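Local coordinates for protein mitochondrial enolase superfamily member 1 (Homo sapiens, PDB 4A35) that catalyses the magnesium-dependent dehydration of L-fuconate to 2-keto-3-deoxy-L-fuconate, a step in the breakdown of L-fucose, at residues W275-A289 / I313-Q327. Sequence-based numbering, arbitrary orientation.
Sequences WIEEPTSPDDILGHA and IFKQLLQAKALQFLQ. With MG (magnesium ion), chain B.
Gln327 and Glu277 supply the one hydrogen bond across the contact: Gln327 NE2 meets Glu277 OE1 at 3.0 Å from above the carboxylate plane, while Trp275 NE1 reaches the same oxygen at 3.2 Å on its anti lone pair. With a salt bridge from Lys221, OE1 is held by three donors, which should fix the rotation of the carboxylate. Its other oxygen, Glu277 OE2, binds the magnesium ion at 2.2 Å, beside Asp251, Glu306 and three waters; an extended side chain, with CG anti to the backbone N (chi1 176°), carries it there. Next to this polar group, Trp275 CE3 sits over the centre of one face of the Phe325 ring, 3.6 Å from Phe325 CG, the two planes inclined at 49°. An alanine at Phe325 removes the ring under Trp275 CE3, and the indole would probably be freer to shift, weakening its bond to Glu277 OE1. Apolar packing joins helix 285-289 to helix 313-319 and the turn ending it. Ile285 sets CD1 against the Gln316 side chain, CG1 4.0 Å from Leu317 CD2 and CG2 3.9 Å from Ala320 CB in that turn. Gln316 NE2 hydrogen-bonds to Asp283 O of the second subunit and to Val312 O. Past the Schellman motif at Lys321, Ala322 CB touches Ala289 CB at 3.8 Å. The axes of these short helical segments approach to 9.4 Å and cross at -32°. Helices of two successive beta-alpha units of the enolase-superfamily barrel thus pack side by side, and strands 275-277 and 325-326, with strand 301-304 between them, carry Glu277 and, just past the strand end, Gln327 to the magnesium site.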
ATOM      1  N   TRP A 275      25.930   3.632   5.768  1.00 20.99           N
ATOM      2  CA  TRP A 275      24.615   4.095   5.451  1.00 20.12           C
ATOM      3  C   TRP A 275      23.700   4.074   6.664  1.00 21.02           C
ATOM      4  O   TRP A 275      23.963   3.363   7.677  1.00 17.29           O
ATOM      5  CB  TRP A 275      23.966   3.275   4.303  1.00 18.63           C
ATOM      6  CG  TRP A 275      23.508   1.864   4.592  1.00 18.54           C
ATOM      7  CD1 TRP A 275      22.517   1.470   5.452  1.00 21.23           C
ATOM      8  CD2 TRP A 275      23.829   0.709   3.796  1.00 18.21           C
ATOM      9  NE1 TRP A 275      22.294   0.103   5.329  1.00 19.55           N
ATOM     10  CE2 TRP A 275      23.068  -0.383   4.309  1.00 21.14           C
ATOM     11  CE3 TRP A 275      24.711   0.485   2.706  1.00 19.97           C
ATOM     12  CZ2 TRP A 275      23.136  -1.672   3.751  1.00 19.28           C
ATOM     13  CZ3 TRP A 275      24.795  -0.795   2.173  1.00 21.77           C
ATOM     14  CH2 TRP A 275      23.992  -1.851   2.673  1.00 21.50           C
ATOM     15  N   ILE A 276      22.640   4.869   6.551  1.00 17.17           N
ATOM     16  CA  ILE A 276      21.482   4.838   7.459  1.00 15.14           C
ATOM     17  C   ILE A 276      20.319   4.298   6.626  1.00 18.53           C
ATOM     18  O   ILE A 276      19.952   4.885   5.579  1.00 17.19           O
ATOM     19  CB  ILE A 276      21.126   6.170   8.217  1.00 17.93           C
ATOM     20  CG1 ILE A 276      19.809   5.905   9.042  1.00 17.98           C
ATOM     21  CG2 ILE A 276      20.875   7.360   7.244  1.00 14.73           C
ATOM     22  CD1 ILE A 276      19.975   4.870  10.298  1.00 17.39           C
ATOM     23  N   GLU A 277      19.783   3.164   7.072  1.00 16.31           N
ATOM     24  CA  GLU A 277      18.721   2.481   6.356  1.00 17.17           C
ATOM     25  C   GLU A 277      17.337   2.855   6.959  1.00 19.84           C
ATOM     26  O   GLU A 277      17.174   2.900   8.189  1.00 19.34           O
ATOM     27  CB  GLU A 277      18.992   0.975   6.423  1.00 18.05           C
ATOM     28  CG  GLU A 277      17.911   0.093   5.795  1.00 20.11           C
ATOM     29  CD  GLU A 277      18.359  -1.367   5.804  1.00 24.19           C
ATOM     30  OE1 GLU A 277      19.592  -1.586   5.788  1.00 21.61           O
ATOM     31  OE2 GLU A 277      17.500  -2.279   5.698  1.00 22.68           O
ATOM     32  N   GLU A 278      16.323   3.042   6.065  1.00 15.28           N
ATOM     33  CA  GLU A 278      14.958   3.402   6.412  1.00 16.04           C
ATOM     34  C   GLU A 278      14.893   4.479   7.520  1.00 20.75           C
ATOM     35  O   GLU A 278      14.288   4.247   8.578  1.00 18.90           O
ATOM     36  CB  GLU A 278      14.154   2.160   6.817  1.00 18.38           C
ATOM     37  CG  GLU A 278      13.901   1.220   5.658  1.00 18.69           C
ATOM     38  CD  GLU A 278      12.615   0.472   5.918  1.00 20.16           C
ATOM     39  OE1 GLU A 278      12.606  -0.376   6.850  1.00 22.39           O
ATOM     40  OE2 GLU A 278      11.617   0.740   5.211  1.00 19.96           O
ATOM     41  N   PRO A 279      15.538   5.656   7.337  1.00 20.03           N
ATOM     42  CA  PRO A 279      15.454   6.692   8.395  1.00 19.38           C
ATOM     43  C   PRO A 279      14.012   7.153   8.655  1.00 21.21           C
ATOM     44  O   PRO A 279      13.713   7.604   9.754  1.00 21.39           O
ATOM     45  CB  PRO A 279      16.326   7.827   7.846  1.00 20.26           C
ATOM     46  CG  PRO A 279      16.252   7.660   6.306  1.00 22.90           C
ATOM     47  CD  PRO A 279      16.337   6.133   6.182  1.00 20.73           C
ATOM     48  N   THR A 280      13.096   7.035   7.659  1.00 17.99           N
ATOM     49  CA  THR A 280      11.724   7.489   7.882  1.00 17.81           C
ATOM     50  C   THR A 280      10.769   6.545   7.134  1.00 20.38           C
ATOM     51  O   THR A 280      11.209   5.460   6.666  1.00 19.66           O
ATOM     52  CB  THR A 280      11.568   8.984   7.484  1.00 17.50           C
ATOM     53  OG1 THR A 280      10.347   9.450   8.016  1.00 19.25           O
ATOM     54  CG2 THR A 280      11.621   9.234   5.929  1.00 18.20           C
ATOM     55  N   SER A 281       9.503   6.948   7.061  1.00 17.80           N
ATOM     56  CA  SER A 281       8.410   6.225   6.366  1.00 17.22           C
ATOM     57  C   SER A 281       8.904   5.688   4.978  1.00 20.88           C
ATOM     58  O   SER A 281       9.484   6.468   4.207  1.00 18.42           O
ATOM     59  CB  SER A 281       7.206   7.136   6.182  1.00 18.34           C
ATOM     60  OG  SER A 281       6.319   6.586   5.221  1.00 17.21           O
ATOM     61  N   PRO A 282       8.592   4.409   4.640  1.00 18.39           N
ATOM     62  CA  PRO A 282       9.031   3.828   3.348  1.00 16.71           C
ATOM     63  C   PRO A 282       8.308   4.486   2.170  1.00 20.39           C
ATOM     64  O   PRO A 282       8.720   4.287   1.038  1.00 20.45           O
ATOM     65  CB  PRO A 282       8.643   2.354   3.492  1.00 17.74           C
ATOM     66  CG  PRO A 282       7.366   2.420   4.331  1.00 23.73           C
ATOM     67  CD  PRO A 282       7.793   3.419   5.398  1.00 20.40           C
ATOM     68  N   ASP A 283       7.227   5.254   2.446  1.00 16.17           N
ATOM     69  CA  ASP A 283       6.504   6.026   1.395  1.00 15.89           C
ATOM     70  C   ASP A 283       7.078   7.428   1.172  1.00 18.36           C
ATOM     71  O   ASP A 283       6.667   8.123   0.228  1.00 17.67           O
ATOM     72  CB  ASP A 283       5.028   6.233   1.809  1.00 17.84           C
ATOM     73  CG  ASP A 283       4.228   4.963   1.956  1.00 28.32           C
ATOM     74  OD1 ASP A 283       4.307   4.100   1.051  1.00 26.64           O
ATOM     75  OD2 ASP A 283       3.474   4.855   2.942  1.00 27.76           O
ATOM     76  N   ASP A 284       7.952   7.895   2.084  1.00 15.52           N
ATOM     77  CA  ASP A 284       8.324   9.305   1.981  1.00 15.76           C
ATOM     78  C   ASP A 284       9.558   9.470   1.106  1.00 18.23           C
ATOM     79  O   ASP A 284      10.676   9.516   1.594  1.00 16.44           O
ATOM     80  CB  ASP A 284       8.548   9.877   3.376  1.00 17.21           C
ATOM     81  CG  ASP A 284       8.429  11.397   3.427  1.00 19.18           C
ATOM     82  OD1 ASP A 284       8.385  12.057   2.311  1.00 17.86           O
ATOM     83  OD2 ASP A 284       8.374  11.927   4.540  1.00 19.18           O
ATOM     84  N   ILE A 285       9.324   9.605  -0.186  1.00 15.87           N
ATOM     85  CA  ILE A 285      10.371   9.820  -1.196  1.00 16.22           C
ATOM     86  C   ILE A 285      11.055  11.150  -0.912  1.00 20.48           C
ATOM     87  O   ILE A 285      12.289  11.203  -0.837  1.00 18.86           O
ATOM     88  CB  ILE A 285       9.766   9.802  -2.630  1.00 17.63           C
ATOM     89  CG1 ILE A 285       9.179   8.401  -2.963  1.00 16.59           C
ATOM     90  CG2 ILE A 285      10.766  10.271  -3.696  1.00 17.53           C
ATOM     91  CD1 ILE A 285       7.740   8.514  -3.601  1.00 23.44           C
ATOM     92  N   LEU A 286      10.242  12.244  -0.791  1.00 18.17           N
ATOM     93  CA  LEU A 286      10.793  13.580  -0.570  1.00 17.92           C
ATOM     94  C   LEU A 286      11.546  13.632   0.763  1.00 18.20           C
ATOM     95  O   LEU A 286      12.596  14.315   0.842  1.00 17.54           O
ATOM     96  CB  LEU A 286       9.710  14.667  -0.624  1.00 17.35           C
ATOM     97  CG  LEU A 286       8.839  14.718  -1.947  1.00 20.76           C
ATOM     98  CD1 LEU A 286       7.859  15.921  -1.898  1.00 20.32           C
ATOM     99  CD2 LEU A 286       9.709  14.808  -3.186  1.00 21.61           C
ATOM    100  N   GLY A 287      11.035  12.901   1.747  1.00 17.49           N
ATOM    101  CA  GLY A 287      11.673  12.810   3.060  1.00 18.55           C
ATOM    102  C   GLY A 287      13.052  12.179   3.023  1.00 18.76           C
ATOM    103  O   GLY A 287      14.009  12.691   3.634  1.00 16.59           O
ATOM    104  N   HIS A 288      13.174  11.060   2.286  1.00 18.62           N
ATOM    105  CA  HIS A 288      14.459  10.383   2.124  1.00 17.20           C
ATOM    106  C   HIS A 288      15.454  11.304   1.419  1.00 20.59           C
ATOM    107  O   HIS A 288      16.613  11.413   1.881  1.00 19.06           O
ATOM    108  CB  HIS A 288      14.310   9.037   1.396  1.00 16.54           C
ATOM    109  CG  HIS A 288      13.936   7.922   2.328  1.00 18.21           C
ATOM    110  ND1 HIS A 288      12.625   7.718   2.718  1.00 19.47           N
ATOM    111  CD2 HIS A 288      14.723   7.000   2.941  1.00 21.01           C
ATOM    112  CE1 HIS A 288      12.649   6.664   3.538  1.00 20.03           C
ATOM    113  NE2 HIS A 288      13.878   6.199   3.697  1.00 20.45           N
ATOM    114  N   ALA A 289      14.994  12.051   0.372  1.00 19.63           N
ATOM    115  CA  ALA A 289      15.855  13.020  -0.308  1.00 20.26           C
ATOM    116  C   ALA A 289      16.283  14.144   0.642  1.00 21.43           C
ATOM    117  O   ALA A 289      17.438  14.543   0.628  1.00 19.73           O
ATOM    118  CB  ALA A 289      15.148  13.598  -1.544  1.00 21.06           C
ATOM    119  N   ILE A 313       7.281   3.662  -6.504  1.00 14.55           N
ATOM    120  CA  ILE A 313       7.982   4.276  -5.379  1.00 14.20           C
ATOM    121  C   ILE A 313       9.470   4.258  -5.703  1.00 17.23           C
ATOM    122  O   ILE A 313      10.109   5.280  -5.516  1.00 15.02           O
ATOM    123  CB  ILE A 313       7.664   3.573  -4.010  1.00 16.91           C
ATOM    124  CG1 ILE A 313       6.089   3.580  -3.697  1.00 17.37           C
ATOM    125  CG2 ILE A 313       8.445   4.298  -2.859  1.00 18.38           C
ATOM    126  CD1 ILE A 313       5.502   5.078  -3.496  1.00 14.01           C
ATOM    127  N   PHE A 314      10.027   3.104  -6.125  1.00 16.40           N
ATOM    128  CA  PHE A 314      11.464   3.079  -6.465  1.00 15.93           C
ATOM    129  C   PHE A 314      11.808   4.087  -7.586  1.00 18.11           C
ATOM    130  O   PHE A 314      12.852   4.736  -7.546  1.00 16.78           O
ATOM    131  CB  PHE A 314      11.904   1.686  -6.864  1.00 15.41           C
ATOM    132  CG  PHE A 314      12.200   0.824  -5.640  1.00 14.75           C
ATOM    133  CD1 PHE A 314      13.228   1.171  -4.747  1.00 16.47           C
ATOM    134  CD2 PHE A 314      11.484  -0.333  -5.404  1.00 16.05           C
ATOM    135  CE1 PHE A 314      13.528   0.348  -3.642  1.00 16.95           C
ATOM    136  CE2 PHE A 314      11.801  -1.170  -4.319  1.00 18.93           C
ATOM    137  CZ  PHE A 314      12.814  -0.819  -3.444  1.00 17.24           C
ATOM    138  N   LYS A 315      10.957   4.194  -8.585  1.00 15.69           N
ATOM    139  CA  LYS A 315      11.204   5.142  -9.670  1.00 15.64           C
ATOM    140  C   LYS A 315      11.381   6.553  -9.126  1.00 19.17           C
ATOM    141  O   LYS A 315      12.344   7.226  -9.469  1.00 18.24           O
ATOM    142  CB  LYS A 315      10.075   5.108 -10.722  1.00 16.37           C
ATOM    143  CG  LYS A 315      10.204   6.255 -11.762  1.00 17.73           C
ATOM    144  CD  LYS A 315       9.014   6.280 -12.690  1.00 21.45           C
ATOM    145  CE  LYS A 315       7.755   6.935 -12.071  1.00 18.54           C
ATOM    146  NZ  LYS A 315       6.817   7.409 -13.150  1.00 18.48           N
ATOM    147  N   GLN A 316      10.503   6.969  -8.235  1.00 13.94           N
ATOM    148  CA  GLN A 316      10.561   8.340  -7.675  1.00 14.09           C
ATOM    149  C   GLN A 316      11.741   8.504  -6.748  1.00 15.83           C
ATOM    150  O   GLN A 316      12.351   9.571  -6.763  1.00 17.04           O
ATOM    151  CB  GLN A 316       9.255   8.695  -6.962  1.00 13.42           C
ATOM    152  CG  GLN A 316       8.065   8.769  -7.994  1.00 15.97           C
ATOM    153  CD  GLN A 316       6.808   8.870  -7.161  1.00 19.54           C
ATOM    154  OE1 GLN A 316       6.377   9.974  -6.863  1.00 16.54           O
ATOM    155  NE2 GLN A 316       6.281   7.718  -6.698  1.00 18.08           N
ATOM    156  N   LEU A 317      12.111   7.439  -5.984  1.00 14.63           N
ATOM    157  CA  LEU A 317      13.332   7.503  -5.140  1.00 14.56           C
ATOM    158  C   LEU A 317      14.581   7.782  -6.003  1.00 17.69           C
ATOM    159  O   LEU A 317      15.446   8.574  -5.622  1.00 17.15           O
ATOM    160  CB  LEU A 317      13.542   6.167  -4.368  1.00 14.68           C
ATOM    161  CG  LEU A 317      12.517   5.926  -3.226  1.00 17.37           C
ATOM    162  CD1 LEU A 317      12.600   4.440  -2.748  1.00 15.72           C
ATOM    163  CD2 LEU A 317      12.753   6.943  -2.031  1.00 20.03           C
ATOM    164  N   LEU A 318      14.633   7.166  -7.192  1.00 16.76           N
ATOM    165  CA  LEU A 318      15.744   7.353  -8.144  1.00 15.93           C
ATOM    166  C   LEU A 318      15.619   8.770  -8.776  1.00 18.83           C
ATOM    167  O   LEU A 318      16.609   9.474  -8.884  1.00 17.77           O
ATOM    168  CB  LEU A 318      15.721   6.249  -9.204  1.00 15.51           C
ATOM    169  CG  LEU A 318      16.120   4.834  -8.652  1.00 19.06           C
ATOM    170  CD1 LEU A 318      15.765   3.747  -9.639  1.00 18.59           C
ATOM    171  CD2 LEU A 318      17.616   4.802  -8.283  1.00 20.99           C
ATOM    172  N   GLN A 319      14.407   9.153  -9.205  1.00 17.00           N
ATOM    173  CA  GLN A 319      14.152  10.487  -9.818  1.00 17.70           C
ATOM    174  C   GLN A 319      14.568  11.651  -8.895  1.00 20.42           C
ATOM    175  O   GLN A 319      15.218  12.591  -9.359  1.00 19.97           O
ATOM    176  CB  GLN A 319      12.699  10.651 -10.201  1.00 18.65           C
ATOM    177  CG  GLN A 319      12.356   9.873 -11.452  1.00 19.24           C
ATOM    178  CD  GLN A 319      10.877   9.930 -11.744  1.00 23.52           C
ATOM    179  OE1 GLN A 319      10.042   9.744 -10.861  1.00 20.20           O
ATOM    180  NE2 GLN A 319      10.531  10.276 -12.982  1.00 23.09           N
ATOM    181  N   ALA A 320      14.213  11.544  -7.589  1.00 19.22           N
ATOM    182  CA  ALA A 320      14.493  12.555  -6.600  1.00 19.73           C
ATOM    183  C   ALA A 320      15.916  12.451  -6.037  1.00 20.51           C
ATOM    184  O   ALA A 320      16.238  13.248  -5.147  1.00 19.09           O
ATOM    185  CB  ALA A 320      13.470  12.504  -5.468  1.00 19.19           C
ATOM    186  N   LYS A 321      16.728  11.434  -6.462  1.00 18.72           N
ATOM    187  CA  LYS A 321      18.087  11.192  -5.928  1.00 20.61           C
ATOM    188  C   LYS A 321      18.016  11.072  -4.385  1.00 22.74           C
ATOM    189  O   LYS A 321      18.795  11.668  -3.641  1.00 23.47           O
ATOM    190  CB  LYS A 321      19.092  12.287  -6.389  1.00 23.46           C
ATOM    191  CG  LYS A 321      19.143  12.441  -7.883  1.00 25.90           C
ATOM    192  CD  LYS A 321      20.300  13.354  -8.260  1.00 30.88           C
ATOM    193  CE  LYS A 321      20.495  13.308  -9.741  1.00 40.66           C
ATOM    194  NZ  LYS A 321      21.603  14.205 -10.149  1.00 58.46           N
ATOM    195  N   ALA A 322      17.035  10.317  -3.918  1.00 19.52           N
ATOM    196  CA  ALA A 322      16.684  10.199  -2.512  1.00 18.45           C
ATOM    197  C   ALA A 322      17.512   9.146  -1.796  1.00 19.99           C
ATOM    198  O   ALA A 322      17.390   9.029  -0.584  1.00 20.12           O
ATOM    199  CB  ALA A 322      15.187   9.849  -2.389  1.00 18.28           C
ATOM    200  N   LEU A 323      18.301   8.329  -2.521  1.00 18.18           N
ATOM    201  CA  LEU A 323      18.990   7.232  -1.819  1.00 17.23           C
ATOM    202  C   LEU A 323      20.366   6.934  -2.488  1.00 20.25           C
ATOM    203  O   LEU A 323      20.518   7.089  -3.705  1.00 19.36           O
ATOM    204  CB  LEU A 323      18.094   5.959  -1.756  1.00 17.66           C
ATOM    205  CG  LEU A 323      17.873   5.102  -3.050  1.00 20.13           C
ATOM    206  CD1 LEU A 323      16.835   3.992  -2.792  1.00 20.09           C
ATOM    207  CD2 LEU A 323      17.456   5.948  -4.288  1.00 20.03           C
ATOM    208  N   GLN A 324      21.321   6.510  -1.699  1.00 16.97           N
ATOM    209  CA  GLN A 324      22.653   6.132  -2.211  1.00 16.76           C
ATOM    210  C   GLN A 324      22.725   4.608  -2.431  1.00 19.84           C
ATOM    211  O   GLN A 324      23.604   4.144  -3.159  1.00 19.59           O
ATOM    212  CB  GLN A 324      23.771   6.586  -1.247  1.00 18.94           C
ATOM    213  CG  GLN A 324      24.066   8.097  -1.315  1.00 21.51           C
ATOM    214  CD  GLN A 324      22.853   8.978  -1.051  1.00 23.88           C
ATOM    215  OE1 GLN A 324      22.248   8.963   0.032  1.00 19.45           O
ATOM    216  NE2 GLN A 324      22.420   9.729  -2.068  1.00 22.24           N
ATOM    217  N   PHE A 325      21.851   3.832  -1.749  1.00 16.99           N
ATOM    218  CA  PHE A 325      21.828   2.355  -1.845  1.00 15.37           C
ATOM    219  C   PHE A 325      20.388   1.921  -1.908  1.00 19.12           C
ATOM    220  O   PHE A 325      19.564   2.338  -1.066  1.00 17.02           O
ATOM    221  CB  PHE A 325      22.496   1.705  -0.623  1.00 16.01           C
ATOM    222  CG  PHE A 325      23.882   2.247  -0.328  1.00 17.52           C
ATOM    223  CD1 PHE A 325      24.050   3.358   0.509  1.00 17.78           C
ATOM    224  CD2 PHE A 325      25.016   1.596  -0.814  1.00 21.53           C
ATOM    225  CE1 PHE A 325      25.339   3.811   0.856  1.00 20.54           C
ATOM    226  CE2 PHE A 325      26.302   2.060  -0.483  1.00 20.30           C
ATOM    227  CZ  PHE A 325      26.454   3.168   0.343  1.00 19.10           C
ATOM    228  N   LEU A 326      20.072   1.164  -2.950  1.00 16.48           N
ATOM    229  CA  LEU A 326      18.668   0.764  -3.186  1.00 13.90           C
ATOM    230  C   LEU A 326      18.490  -0.654  -2.746  1.00 17.43           C
ATOM    231  O   LEU A 326      19.144  -1.553  -3.256  1.00 16.99           O
ATOM    232  CB  LEU A 326      18.350   0.985  -4.688  1.00 13.52           C
ATOM    233  CG  LEU A 326      16.863   0.799  -5.084  1.00 16.68           C
ATOM    234  CD1 LEU A 326      16.546   1.603  -6.349  1.00 16.50           C
ATOM    235  CD2 LEU A 326      16.553  -0.709  -5.339  1.00 14.61           C
ATOM    236  N   GLN A 327      17.519  -0.882  -1.842  1.00 14.95           N
ATOM    237  CA  GLN A 327      17.368  -2.226  -1.284  1.00 15.16           C
ATOM    238  C   GLN A 327      16.130  -2.930  -1.819  1.00 20.04           C
ATOM    239  O   GLN A 327      15.052  -2.776  -1.271  1.00 20.84           O
ATOM    240  CB  GLN A 327      17.344  -2.126   0.254  1.00 17.96           C
ATOM    241  CG  GLN A 327      18.662  -1.407   0.690  1.00 22.47           C
ATOM    242  CD  GLN A 327      18.724  -1.067   2.108  1.00 30.12           C
ATOM    243  OE1 GLN A 327      17.851  -0.357   2.624  1.00 21.85           O
ATOM    244  NE2 GLN A 327      19.782  -1.540   2.756  1.00 24.02           N
TER
HETATM  245 MG    MG B1445      16.115  -3.010   7.202  1.00 23.25          MG
HETATM  246  O   HOH W   1      15.010  -1.453   7.583  1.00 22.47           O
HETATM  247  O   HOH W   2      14.682  -4.322   8.634  1.00 39.24           O
HETATM  248  O   HOH W   3      16.838  -4.834   7.267  1.00 29.17           O